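Long-range contacts in transferrin (Manduca sexta, PDB 6WB6), which carries iron in an insect, binding a single ferric ion per molecule together with a carbonate or bicarbonate anion: residues Leu128-Pro138 with Glu151-Phe159; Ser267-Gly275 with Asp331-Thr339. All coordinates share one frame; numbering follows the deposited sequence.

Contact 1 of 2, residues Leu128-Pro138 with Glu151-Phe159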
loop_
_atom_site.group_PDB
_atom_site.type_symbol
_atom_site.label_atom_id
_atom_site.label_comp_id
_atom_site.label_asym_id
_atom_site.label_seq_id
_atom_site.Cartn_x
_atom_site.Cartn_y
_atom_site.Cartn_z
ATOM N N LEU A 128 19.483 9.246 -5.447
ATOM C CA LEU A 128 18.701 10.469 -5.416
ATOM C C LEU A 128 19.083 11.317 -4.217
ATOM O O LEU A 128 19.210 12.538 -4.342
ATOM C CB LEU A 128 17.212 10.150 -5.414
ATOM C CG LEU A 128 16.590 9.845 -6.769
ATOM C CD1 LEU A 128 15.220 9.201 -6.626
ATOM C CD2 LEU A 128 16.452 11.088 -7.596
ATOM N N THR A 129 19.315 10.678 -3.055
ATOM C CA THR A 129 19.639 11.419 -1.844
ATOM C C THR A 129 20.927 12.206 -2.006
ATOM O O THR A 129 21.018 13.349 -1.548
ATOM C CB THR A 129 19.743 10.456 -0.626
ATOM O OG1 THR A 129 18.472 9.849 -0.374
ATOM C CG2 THR A 129 20.183 11.192 0.653
ATOM N N MET A 130 21.939 11.604 -2.636
ATOM C CA MET A 130 23.259 12.231 -2.727
ATOM C C MET A 130 23.340 13.220 -3.883
ATOM O O MET A 130 23.841 14.331 -3.716
ATOM C CB MET A 130 24.350 11.156 -2.889
ATOM C CG MET A 130 24.419 10.163 -1.706
ATOM S SD MET A 130 24.317 11.094 -0.143
ATOM C CE MET A 130 24.047 9.792 1.054
ATOM N N LEU A 131 22.881 12.818 -5.066
ATOM C CA LEU A 131 22.963 13.690 -6.235
ATOM C C LEU A 131 22.179 14.978 -6.034
ATOM O O LEU A 131 22.621 16.055 -6.463
ATOM C CB LEU A 131 22.436 12.969 -7.466
ATOM C CG LEU A 131 23.207 11.720 -7.886
ATOM C CD1 LEU A 131 22.550 11.144 -9.106
ATOM C CD2 LEU A 131 24.663 12.020 -8.164
ATOM N N MET A 132 21.007 14.888 -5.403
ATOM C CA MET A 132 20.174 16.065 -5.227
ATOM C C MET A 132 20.871 17.146 -4.424
ATOM O O MET A 132 20.406 18.288 -4.415
ATOM C CB MET A 132 18.862 15.691 -4.535
ATOM C CG MET A 132 19.002 15.321 -3.058
ATOM S SD MET A 132 17.391 15.087 -2.314
ATOM C CE MET A 132 16.912 16.812 -2.256
ATOM N N LYS A 133 21.934 16.801 -3.705
ATOM C CA LYS A 133 22.742 17.806 -3.049
ATOM C C LYS A 133 23.628 18.572 -4.016
ATOM O O LYS A 133 24.430 19.398 -3.571
ATOM C CB LYS A 133 23.641 17.156 -1.998
ATOM C CG LYS A 133 22.942 16.278 -0.992
ATOM C CD LYS A 133 23.920 15.900 0.065
ATOM C CE LYS A 133 23.336 14.871 0.988
ATOM N NZ LYS A 133 24.393 13.924 1.381
ATOM N N ARG A 134 23.557 18.290 -5.310
ATOM C CA ARG A 134 24.498 18.845 -6.270
ATOM C C ARG A 134 23.754 19.805 -7.175
ATOM O O ARG A 134 22.704 19.459 -7.729
ATOM C CB ARG A 134 25.176 17.746 -7.081
ATOM C CG ARG A 134 25.723 16.646 -6.227
ATOM C CD ARG A 134 26.618 15.763 -7.026
ATOM N NE ARG A 134 27.949 16.336 -7.145
ATOM C CZ ARG A 134 28.921 16.143 -6.262
ATOM N NH1 ARG A 134 28.693 15.406 -5.186
ATOM N NH2 ARG A 134 30.120 16.702 -6.450
ATOM N N ALA A 135 24.303 21.009 -7.321
ATOM C CA ALA A 135 23.622 22.033 -8.104
ATOM C C ALA A 135 23.327 21.564 -9.524
ATOM O O ALA A 135 22.336 21.991 -10.128
ATOM C CB ALA A 135 24.467 23.306 -8.132
ATOM N N VAL A 136 24.175 20.697 -10.078
ATOM C CA VAL A 136 23.983 20.271 -11.455
ATOM C C VAL A 136 22.730 19.408 -11.590
ATOM O O VAL A 136 22.128 19.337 -12.675
ATOM C CB VAL A 136 25.279 19.571 -11.916
ATOM C CG1 VAL A 136 25.498 18.320 -11.135
ATOM C CG2 VAL A 136 25.255 19.273 -13.403
ATOM N N PHE A 137 22.283 18.799 -10.505
ATOM C CA PHE A 137 21.141 17.880 -10.545
ATOM C C PHE A 137 19.831 18.660 -10.638
ATOM O O PHE A 137 19.633 19.616 -9.889
ATOM C CB PHE A 137 21.115 16.987 -9.292
ATOM C CG PHE A 137 20.256 15.776 -9.451
ATOM C CD1 PHE A 137 20.713 14.678 -10.193
ATOM C CD2 PHE A 137 18.992 15.739 -8.897
ATOM C CE1 PHE A 137 19.914 13.573 -10.377
ATOM C CE2 PHE A 137 18.179 14.634 -9.068
ATOM C CZ PHE A 137 18.645 13.540 -9.817
ATOM N N PRO A 138 18.901 18.250 -11.507
ATOM C CA PRO A 138 17.635 18.988 -11.625
ATOM C C PRO A 138 16.923 19.091 -10.289
ATOM O O PRO A 138 17.002 18.198 -9.450
ATOM C CB PRO A 138 16.814 18.159 -12.617
ATOM C CG PRO A 138 17.811 17.281 -13.348
ATOM C CD PRO A 138 18.974 17.096 -12.426
ATOM N N GLU A 151 10.983 13.239 -9.295
ATOM C CA GLU A 151 12.195 12.419 -9.271
ATOM C C GLU A 151 12.478 11.819 -10.625
ATOM O O GLU A 151 13.625 11.791 -11.074
ATOM C CB GLU A 151 12.037 11.263 -8.285
ATOM C CG GLU A 151 11.868 11.654 -6.903
ATOM C CD GLU A 151 11.447 10.488 -6.013
ATOM O OE1 GLU A 151 11.305 9.321 -6.488
ATOM O OE2 GLU A 151 11.284 10.757 -4.816
ATOM N N LEU A 152 11.446 11.240 -11.236
ATOM C CA LEU A 152 11.593 10.599 -12.530
ATOM C C LEU A 152 11.937 11.622 -13.606
ATOM O O LEU A 152 12.720 11.337 -14.518
ATOM C CB LEU A 152 10.298 9.878 -12.889
ATOM C CG LEU A 152 9.887 8.742 -11.941
ATOM C CD1 LEU A 152 8.385 8.406 -12.080
ATOM C CD2 LEU A 152 10.757 7.514 -12.216
ATOM N N LYS A 153 11.343 12.811 -13.530
ATOM C CA LYS A 153 11.717 13.872 -14.454
ATOM C C LYS A 153 13.166 14.247 -14.232
ATOM O O LYS A 153 13.958 14.305 -15.178
ATOM C CB LYS A 153 10.806 15.081 -14.270
ATOM C CG LYS A 153 11.085 16.229 -15.228
ATOM C CD LYS A 153 9.971 17.276 -15.126
ATOM N N ALA A 154 13.548 14.395 -12.964
ATOM C CA ALA A 154 14.919 14.739 -12.628
ATOM C C ALA A 154 15.883 13.698 -13.186
ATOM O O ALA A 154 16.879 14.035 -13.825
ATOM C CB ALA A 154 15.063 14.871 -11.110
ATOM N N LEU A 155 15.613 12.424 -12.946
ATOM C CA LEU A 155 16.519 11.411 -13.462
ATOM C C LEU A 155 16.573 11.437 -14.993
ATOM O O LEU A 155 17.660 11.427 -15.577
ATOM C CB LEU A 155 16.107 10.050 -12.926
ATOM C CG LEU A 155 16.419 9.936 -11.421
ATOM C CD1 LEU A 155 15.550 8.875 -10.780
ATOM C CD2 LEU A 155 17.941 9.658 -11.167
ATOM N N SER A 156 15.413 11.503 -15.666
ATOM C CA SER A 156 15.392 11.424 -17.132
ATOM C C SER A 156 15.984 12.655 -17.800
ATOM O O SER A 156 16.327 12.600 -18.984
ATOM C CB SER A 156 13.974 11.244 -17.654
ATOM O OG SER A 156 13.212 12.374 -17.350
ATOM N N THR A 157 16.088 13.756 -17.066
ATOM C CA THR A 157 16.748 14.976 -17.513
ATOM C C THR A 157 18.239 15.014 -17.179
ATOM O O THR A 157 18.991 15.727 -17.848
ATOM C CB THR A 157 16.040 16.176 -16.862
ATOM O OG1 THR A 157 14.787 16.377 -17.519
ATOM C CG2 THR A 157 16.876 17.442 -16.915
ATOM N N PHE A 158 18.685 14.282 -16.164
ATOM C CA PHE A 158 20.093 14.321 -15.772
ATOM C C PHE A 158 20.888 13.259 -16.522
ATOM O O PHE A 158 21.962 13.530 -17.062
ATOM C CB PHE A 158 20.201 14.113 -14.260
ATOM C CG PHE A 158 21.600 14.275 -13.683
ATOM C CD1 PHE A 158 22.183 15.524 -13.532
ATOM C CD2 PHE A 158 22.290 13.184 -13.215
ATOM C CE1 PHE A 158 23.432 15.663 -12.959
ATOM C CE2 PHE A 158 23.544 13.328 -12.630
ATOM C CZ PHE A 158 24.108 14.559 -12.508
ATOM N N PHE A 159 20.377 12.043 -16.544
ATOM C CA PHE A 159 20.995 10.974 -17.295
ATOM C C PHE A 159 20.464 11.001 -18.722
ATOM O O PHE A 159 19.337 11.430 -18.979
ATOM C CB PHE A 159 20.733 9.626 -16.609
ATOM C CG PHE A 159 21.320 9.537 -15.201
ATOM C CD1 PHE A 159 22.682 9.703 -14.992
ATOM C CD2 PHE A 159 20.519 9.292 -14.108
ATOM C CE1 PHE A 159 23.236 9.630 -13.708
ATOM C CE2 PHE A 159 21.059 9.213 -12.827
ATOM C CZ PHE A 159 22.424 9.371 -12.630
#

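Contact 2 of 2, residues Ser267-Gly275 with Asp331-Thr339. With NAG (2-acetamido-2-deoxy-beta-D-glucopyranose), chain C.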
loop_
_atom_site.group_PDB
_atom_site.type_symbol
_atom_site.label_atom_id
_atom_site.label_comp_id
_atom_site.label_asym_id
_atom_site.label_seq_id
_atom_site.Cartn_x
_atom_site.Cartn_y
_atom_site.Cartn_z
ATOM N N SER A 267 32.051 4.141 -0.795
ATOM C CA SER A 267 30.599 4.011 -0.764
ATOM C C SER A 267 30.021 5.249 -0.113
ATOM O O SER A 267 30.475 5.655 0.952
ATOM C CB SER A 267 30.177 2.752 0.006
ATOM O OG SER A 267 28.784 2.760 0.299
ATOM N N TRP A 268 29.039 5.868 -0.759
ATOM C CA TRP A 268 28.463 7.082 -0.196
ATOM C C TRP A 268 27.395 6.815 0.860
ATOM O O TRP A 268 27.091 7.712 1.656
ATOM C CB TRP A 268 27.878 7.985 -1.295
ATOM C CG TRP A 268 27.094 7.354 -2.413
ATOM C CD1 TRP A 268 26.660 6.059 -2.514
ATOM C CD2 TRP A 268 26.659 8.014 -3.612
ATOM N NE1 TRP A 268 25.985 5.881 -3.695
ATOM C CE2 TRP A 268 25.972 7.066 -4.386
ATOM C CE3 TRP A 268 26.787 9.319 -4.099
ATOM C CZ2 TRP A 268 25.411 7.378 -5.615
ATOM C CZ3 TRP A 268 26.232 9.625 -5.311
ATOM C CH2 TRP A 268 25.551 8.655 -6.064
ATOM N N ALA A 269 26.812 5.621 0.886
ATOM C CA ALA A 269 25.877 5.269 1.942
ATOM C C ALA A 269 25.711 3.765 1.970
ATOM O O ALA A 269 26.016 3.071 0.993
ATOM C CB ALA A 269 24.523 5.951 1.746
ATOM N N ALA A 270 25.180 3.271 3.097
ATOM C CA ALA A 270 24.905 1.856 3.265
ATOM C C ALA A 270 23.493 1.663 3.796
ATOM O O ALA A 270 22.955 2.508 4.493
ATOM C CB ALA A 270 25.899 1.208 4.229
ATOM N N ARG A 271 22.887 0.554 3.442
ATOM C CA ARG A 271 21.678 0.143 4.132
ATOM C C ARG A 271 22.067 -0.551 5.432
ATOM O O ARG A 271 22.799 -1.554 5.397
ATOM C CB ARG A 271 20.851 -0.769 3.266
ATOM C CG ARG A 271 19.522 -1.095 3.852
ATOM C CD ARG A 271 18.786 -1.918 2.871
ATOM N NE ARG A 271 17.426 -2.185 3.295
ATOM C CZ ARG A 271 16.590 -2.945 2.603
ATOM N NH1 ARG A 271 16.974 -3.490 1.449
ATOM N NH2 ARG A 271 15.383 -3.158 3.065
ATOM N N PRO A 272 21.657 -0.038 6.586
ATOM C CA PRO A 272 22.021 -0.690 7.840
ATOM C C PRO A 272 21.282 -2.003 7.988
ATOM O O PRO A 272 20.224 -2.214 7.390
ATOM C CB PRO A 272 21.576 0.312 8.913
ATOM C CG PRO A 272 21.181 1.568 8.170
ATOM C CD PRO A 272 20.739 1.096 6.833
ATOM N N TRP A 273 21.880 -2.895 8.770
ATOM C CA TRP A 273 21.222 -4.137 9.147
ATOM C C TRP A 273 19.968 -3.862 9.950
ATOM O O TRP A 273 19.889 -2.897 10.709
ATOM C CB TRP A 273 22.125 -4.982 10.025
ATOM C CG TRP A 273 23.367 -5.519 9.400
ATOM C CD1 TRP A 273 24.634 -5.179 9.717
ATOM C CD2 TRP A 273 23.453 -6.530 8.392
ATOM N NE1 TRP A 273 25.521 -5.907 8.969
ATOM C CE2 TRP A 273 24.820 -6.749 8.144
ATOM C CE3 TRP A 273 22.509 -7.264 7.668
ATOM C CZ2 TRP A 273 25.275 -7.677 7.202
ATOM C CZ3 TRP A 273 22.962 -8.192 6.721
ATOM C CH2 TRP A 273 24.336 -8.388 6.500
ATOM N N GLN A 274 19.019 -4.779 9.843
ATOM C CA GLN A 274 17.929 -4.823 10.790
ATOM C C GLN A 274 18.437 -5.368 12.115
ATOM O O GLN A 274 19.563 -5.878 12.223
ATOM C CB GLN A 274 16.804 -5.723 10.304
ATOM C CG GLN A 274 16.437 -5.595 8.869
ATOM C CD GLN A 274 16.026 -6.927 8.332
ATOM O OE1 GLN A 274 16.782 -7.885 8.414
ATOM N NE2 GLN A 274 14.808 -7.011 7.821
ATOM N N GLY A 275 17.580 -5.291 13.131
ATOM C CA GLY A 275 17.922 -5.870 14.417
ATOM C C GLY A 275 16.841 -5.689 15.461
ATOM O O GLY A 275 15.652 -5.700 15.140
ATOM N N ASP A 331 21.921 7.510 15.794
ATOM C CA ASP A 331 23.360 7.357 15.602
ATOM C C ASP A 331 23.661 6.098 14.811
ATOM O O ASP A 331 24.621 6.059 14.023
ATOM C CB ASP A 331 24.078 7.323 16.947
ATOM C CG ASP A 331 23.953 8.634 17.687
ATOM O OD1 ASP A 331 23.865 9.669 17.012
ATOM O OD2 ASP A 331 23.935 8.626 18.930
ATOM N N TYR A 332 22.850 5.060 15.016
ATOM C CA TYR A 332 22.946 3.868 14.191
ATOM C C TYR A 332 22.699 4.204 12.731
ATOM O O TYR A 332 23.446 3.771 11.845
ATOM C CB TYR A 332 21.923 2.849 14.674
ATOM C CG TYR A 332 21.946 1.528 13.936
ATOM C CD1 TYR A 332 22.971 0.620 14.132
ATOM C CD2 TYR A 332 20.930 1.186 13.063
ATOM C CE1 TYR A 332 22.979 -0.590 13.497
ATOM C CE2 TYR A 332 20.930 -0.038 12.404
ATOM C CZ TYR A 332 21.961 -0.916 12.627
ATOM O OH TYR A 332 21.999 -2.133 11.972
ATOM N N LEU A 333 21.628 4.963 12.458
ATOM C CA LEU A 333 21.318 5.318 11.080
ATOM C C LEU A 333 22.335 6.294 10.526
ATOM O O LEU A 333 22.747 6.172 9.363
ATOM C CB LEU A 333 19.923 5.916 10.980
ATOM C CG LEU A 333 18.775 4.995 11.358
ATOM C CD1 LEU A 333 17.497 5.792 11.328
ATOM C CD2 LEU A 333 18.675 3.832 10.472
ATOM N N ASN A 334 22.748 7.268 11.343
ATOM C CA ASN A 334 23.717 8.255 10.892
ATOM C C ASN A 334 24.973 7.598 10.341
ATOM O O ASN A 334 25.491 8.020 9.308
ATOM C CB ASN A 334 24.095 9.189 12.032
ATOM C CG ASN A 334 23.102 10.317 12.222
ATOM O OD1 ASN A 334 22.117 10.448 11.485
ATOM N ND2 ASN A 334 23.362 11.141 13.218
ATOM N N LYS A 335 25.501 6.584 11.024
ATOM C CA LYS A 335 26.821 6.125 10.616
ATOM C C LYS A 335 26.774 5.348 9.308
ATOM O O LYS A 335 27.829 4.952 8.778
ATOM C CB LYS A 335 27.460 5.279 11.727
ATOM C CG LYS A 335 26.682 4.025 12.113
ATOM C CD LYS A 335 27.349 3.296 13.265
ATOM C CE LYS A 335 26.632 2.019 13.603
ATOM N NZ LYS A 335 26.779 0.971 12.545
ATOM N N ALA A 336 25.576 5.125 8.781
ATOM C CA ALA A 336 25.406 4.544 7.472
ATOM C C ALA A 336 25.142 5.607 6.420
ATOM O O ALA A 336 25.046 5.268 5.239
ATOM C CB ALA A 336 24.259 3.539 7.489
ATOM N N ASN A 337 25.080 6.881 6.830
ATOM C CA ASN A 337 24.512 7.968 6.031
ATOM C C ASN A 337 23.067 7.680 5.642
ATOM O O ASN A 337 22.585 8.133 4.606
ATOM C CB ASN A 337 25.338 8.239 4.779
ATOM C CG ASN A 337 26.720 8.772 5.104
ATOM O OD1 ASN A 337 26.923 9.434 6.121
ATOM N ND2 ASN A 337 27.675 8.490 4.244
ATOM N N TYR A 338 22.358 6.917 6.456
ATOM C CA TYR A 338 21.048 6.451 6.033
ATOM C C TYR A 338 19.915 7.313 6.565
ATOM O O TYR A 338 18.795 7.196 6.072
ATOM C CB TYR A 338 20.857 4.984 6.457
ATOM C CG TYR A 338 19.776 4.276 5.695
ATOM C CD1 TYR A 338 19.973 3.893 4.385
ATOM C CD2 TYR A 338 18.558 3.985 6.288
ATOM C CE1 TYR A 338 18.999 3.232 3.685
ATOM C CE2 TYR A 338 17.562 3.329 5.587
ATOM C CZ TYR A 338 17.803 2.946 4.281
ATOM O OH TYR A 338 16.834 2.313 3.560
ATOM N N THR A 339 20.162 8.158 7.564
ATOM C CA THR A 339 19.106 9.078 7.985
ATOM C C THR A 339 18.772 10.034 6.847
ATOM O O THR A 339 17.596 10.298 6.568
ATOM C CB THR A 339 19.534 9.854 9.231
ATOM O OG1 THR A 339 20.127 8.965 10.182
ATOM C CG2 THR A 339 18.317 10.546 9.863
HETATM C C1 NAG C . 28.979 9.010 4.518
HETATM C C2 NAG C . 30.056 8.016 4.124
HETATM C C3 NAG C . 31.475 8.596 4.099
HETATM C C4 NAG C . 31.539 10.001 3.493
HETATM C C5 NAG C . 30.342 10.864 3.886
HETATM C C6 NAG C . 30.258 12.067 2.976
HETATM C C7 NAG C . 29.349 5.742 4.746
HETATM C C8 NAG C . 29.560 4.669 5.769
HETATM N N2 NAG C . 29.988 6.878 5.021
HETATM O O3 NAG C . 32.264 7.690 3.313
HETATM O O4 NAG C . 32.659 10.755 3.979
HETATM O O5 NAG C . 29.095 10.188 3.743
HETATM O O6 NAG C . 30.168 11.548 1.654
HETATM O O7 NAG C . 28.661 5.561 3.750
HETATM O O HOH W 1 16.349 -0.222 5.262
HETATM O O HOH W 2 24.029 -1.347 10.278
#

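Contact 1 of 2, residues Leu128-Pro138 with Glu151-Phe159
Phe137 and Phe158 both swing CG to the side of CA opposite their own backbone N (chi1 -162° and -174°), and the two side chains cross at about a right angle. The edge of Phe137 enters, with CD1 lying 3.5 Å above the plane of the Phe158 ring and over its centre; the pair is T-shaped in kind, though the planes meet at 57° rather than squarely. Around the rim of Phe158, Val136 comes in near the ring plane, its CG1 3.8 Å from Phe158 CE1, while Pro138 presses CD against the root of the side chain, 3.7 Å from Phe158 CB. Phe137 CE2 is 3.7 Å from Ala154 CB, and Phe137 CZ reaches Leu155 CD2.

These residues lie where the connection leaving helix 121-131 folds back on helix 147-158, in the iron-binding lobe: the chain passes through two successive type I turns, Leu131 to Arg134 and Arg134 to Phe137, and lays its apolar side chains against the second helix. Pro138 sits on that helix, where its CG is 3.4 Å from Ala154 O and 3.7 Å from Thr157 CG2. Further back, Leu128 straddles two residues, with CD2 4.0 Å from Leu155 CD1. Leu128 CD1 runs beside the Glu151 chain as far as OE1, while the carboxylate's charge is met by Arg344 and Lys148, with His346 and Tyr124 hydrogen-bonding to it. Leu131 CD1 meets Phe159 at CZ, the two side chains coming from opposite directions.

Contact 2 of 2, residues Ser267-Gly275 with Asp331-Thr339
Pro272 is the apolar centre, its ring atoms shared out among four neighbours. CD lies over the face of Tyr338 in a CH-pi contact, 3.7 Å from the ring centroid, CG packs on Ala336 CB, and CB meets Tyr332 CE2 at 3.6 Å. Leu333 CD2 touches Pro272 CG more loosely. The Tyr338 ring gets there by turning CG away from its backbone N (chi1 -161°).

Outward, Ala336 O takes a nearly straight bond from Ala270 N (2.9 Å, 165°), in the carbonyl plane, which ties the strand 269-271 to the turn ending helix 329-334. Asn337, with positive phi, completes a Schellman motif there. Its ND2, which carries the N-linked sugar, still gives its N-H to Trp268 O at 2.8 Å, from above the carbonyl plane. Strand 269-271 pairs antiparallel with strand 90-97, which carries Tyr90, consistent with the two strands that join the domains of a transferrin lobe.

At the other end Tyr332 OH donates to Trp273 O (2.6 Å), an acceptor lying at the edge of its ring, and a water on Trp273 N bonds weakly to the same hydroxyl. A phenylalanine here would probably leave the Trp273 carbonyl without this donor and the water link without one end. Another water links Tyr338 OH to Arg271 NE; Tyr338 OH also bonds Asn121. Arg271 NH1 bonds the iron ligand Tyr90, and Arg271 lines one of two carbonate pockets. Hydrogen bonds hold segment 267-275 on either side of Pro272 in sequence, and through Arg271 this packing is joined to the second shell of the ferric site.

How the contacts relate
Both contacts are largely buried and belong to the same iron-binding half of the chain, but they join different elements. Contact 1 sets the end of one helix and the turns after it against the next helix, almost wholly by apolar and aromatic side chains, with its charged groups turned to partners outside. Contact 2 brings a strand and its following loop, near the ferric site, against the junction of helices 329-334 and 338-342, and adds hydrogen bonds and bridging water; the partly exposed Asn337 with its sugar marks its surface edge. They meet directly: Met130 CB lies 3.3 Å from Trp268 CE3. Helix 121-131 is thereby packed on one side by segment 151-159 and on another by segment 267-275.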